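Local atomic coordinates of amidohydrolase (Xanthomonas campestris pv. campestris, PDB entry 4DZH), a protein that is a zinc-binding TIM-barrel amidohydrolase that probably deaminates adenosine-type substrates such as 5'-methylthioadenosine. Residues L96-W99 with L100-I104. Numbering follows the deposited sequence.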
loop_
_atom_site.group_PDB
_atom_site.type_symbol
_atom_site.label_atom_id
_atom_site.label_comp_id
_atom_site.label_asym_id
_atom_site.label_seq_id
_atom_site.Cartn_x
_atom_site.Cartn_y
_atom_site.Cartn_z
ATOM N N LEU A 96 -19.015 4.871 -10.017
ATOM C CA LEU A 96 -18.445 4.640 -11.351
ATOM C C LEU A 96 -19.041 5.491 -12.490
ATOM O O LEU A 96 -18.300 6.129 -13.244
ATOM C CB LEU A 96 -18.527 3.150 -11.715
ATOM C CG LEU A 96 -17.980 2.723 -13.079
ATOM C CD1 LEU A 96 -16.466 2.828 -13.130
ATOM C CD2 LEU A 96 -18.428 1.302 -13.396
ATOM N N MET A 97 -20.365 5.508 -12.621
ATOM C CA MET A 97 -20.971 6.261 -13.725
ATOM C C MET A 97 -20.860 7.789 -13.569
ATOM O O MET A 97 -20.822 8.498 -14.569
ATOM C CB MET A 97 -22.412 5.809 -14.024
ATOM C CG MET A 97 -22.515 4.367 -14.569
ATOM S SD MET A 97 -21.239 3.913 -15.788
ATOM C CE MET A 97 -21.892 4.650 -17.310
ATOM N N VAL A 98 -20.781 8.296 -12.339
ATOM C CA VAL A 98 -20.571 9.735 -12.143
ATOM C C VAL A 98 -19.113 10.087 -12.451
ATOM O O VAL A 98 -18.816 11.105 -13.125
ATOM C CB VAL A 98 -20.888 10.204 -10.709
ATOM C CG1 VAL A 98 -20.749 11.734 -10.605
ATOM C CG2 VAL A 98 -22.278 9.769 -10.301
ATOM N N TRP A 99 -18.220 9.239 -11.935
ATOM C CA TRP A 99 -16.779 9.301 -12.201
ATOM C C TRP A 99 -16.538 9.405 -13.702
ATOM O O TRP A 99 -15.889 10.343 -14.177
ATOM C CB TRP A 99 -16.094 8.049 -11.608
ATOM C CG TRP A 99 -14.605 7.943 -11.715
ATOM C CD1 TRP A 99 -13.666 8.696 -11.060
ATOM C CD2 TRP A 99 -13.871 6.980 -12.485
ATOM N NE1 TRP A 99 -12.396 8.270 -11.390
ATOM C CE2 TRP A 99 -12.493 7.226 -12.270
ATOM C CE3 TRP A 99 -14.242 5.951 -13.350
ATOM C CZ2 TRP A 99 -11.497 6.490 -12.894
ATOM C CZ3 TRP A 99 -13.245 5.214 -13.972
ATOM C CH2 TRP A 99 -11.884 5.479 -13.729
ATOM N N LEU A 100 -17.093 8.455 -14.445
ATOM C CA LEU A 100 -16.881 8.400 -15.893
ATOM C C LEU A 100 -17.577 9.533 -16.634
ATOM O O LEU A 100 -16.926 10.364 -17.281
ATOM C CB LEU A 100 -17.387 7.078 -16.440
ATOM C CG LEU A 100 -16.517 5.908 -16.009
ATOM C CD1 LEU A 100 -17.235 4.590 -16.198
ATOM C CD2 LEU A 100 -15.216 5.937 -16.808
ATOM N N GLN A 101 -18.901 9.560 -16.534
ATOM C CA GLN A 101 -19.703 10.438 -17.375
ATOM C C GLN A 101 -19.498 11.919 -17.081
ATOM O O GLN A 101 -19.573 12.758 -17.984
ATOM C CB GLN A 101 -21.195 10.110 -17.251
ATOM C CG GLN A 101 -21.588 8.736 -17.753
ATOM C CD GLN A 101 -23.091 8.548 -17.780
ATOM O OE1 GLN A 101 -23.847 9.406 -17.308
ATOM N NE2 GLN A 101 -23.540 7.424 -18.343
ATOM N N GLN A 102 -19.271 12.251 -15.819
ATOM C CA GLN A 102 -19.279 13.647 -15.429
ATOM C C GLN A 102 -17.878 14.174 -15.181
ATOM O O GLN A 102 -17.671 15.386 -15.020
ATOM C CB GLN A 102 -20.197 13.871 -14.217
ATOM C CG GLN A 102 -21.636 14.294 -14.606
ATOM C CD GLN A 102 -22.686 13.213 -14.355
ATOM O OE1 GLN A 102 -22.946 12.828 -13.206
ATOM N NE2 GLN A 102 -23.318 12.740 -15.432
ATOM N N HIS A 103 -16.897 13.274 -15.205
ATOM C CA HIS A 103 -15.533 13.687 -14.943
ATOM C C HIS A 103 -14.518 13.125 -15.946
ATOM O O HIS A 103 -13.884 13.900 -16.679
ATOM C CB HIS A 103 -15.125 13.362 -13.486
ATOM C CG HIS A 103 -15.927 14.105 -12.456
ATOM N ND1 HIS A 103 -17.178 13.690 -12.044
ATOM C CD2 HIS A 103 -15.663 15.244 -11.768
ATOM C CE1 HIS A 103 -17.646 14.533 -11.138
ATOM N NE2 HIS A 103 -16.744 15.483 -10.949
ATOM N N ILE A 104 -14.360 11.799 -15.989
ATOM C CA ILE A 104 -13.296 11.210 -16.817
ATOM C C ILE A 104 -13.503 11.427 -18.328
ATOM O O ILE A 104 -12.635 12.003 -19.000
ATOM C CB ILE A 104 -13.077 9.700 -16.528
ATOM C CG1 ILE A 104 -12.642 9.468 -15.075
ATOM C CG2 ILE A 104 -12.016 9.122 -17.482
ATOM C CD1 ILE A 104 -11.412 10.222 -14.698
#
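His103 turns its ring back onto the preceding turn of helix 96-111 and donates from ND1 to Val98 O, 3.2 Å away. The N-H...O angle of 177° is nearly straight, and the oxygen sits at the ring edge in the imidazole plane, although the donor lies above the carbonyl plane of Val98. From the other face of that plane Gln102 N also binds Val98 O, at 3.0 Å, so this carbonyl carries two donors. The first turn of the helix is regular: Leu100 N binds Leu96 O and Gln101 N binds Met97 O, each i to i+4. The pattern then slips by one residue. Trp99 O is taken by Ile104 N at 2.8 Å, in the carbonyl plane, whereas His103 N, the usual i+4 donor, makes only a weak bond to it at 3.3 Å, bent to 122°. This is a pi-type turn, one residue wider than an alpha turn.

Trp99 and Ile104, the two residues joined by the wide-turn bond, also meet through their side chains. With its CG anti to the backbone N (chi1 -177°), the indole presents one face to Ile104 CG1, which stands 3.8 Å from the centroid of the five-membered ring in a CH-pi contact. Leu100 approaches the six-membered ring obliquely, its CD2 3.5 Å from Trp99 CZ3, and on its other branch CD1 meets Leu96 CD1 at 3.6 Å. Trp99 NE1 gives a weak hydrogen bond to Ala319 O, and the side chain of Trp99 comes within about 5 Å of a bound zinc ion.

Imidazole and backbone bonds therefore satisfy the carbonyls where the helix widens, and the near-straight bond is consistent with the imidazole carrying its proton on ND1; Ile104 CG1 covers one face of an indole that borders the metal site.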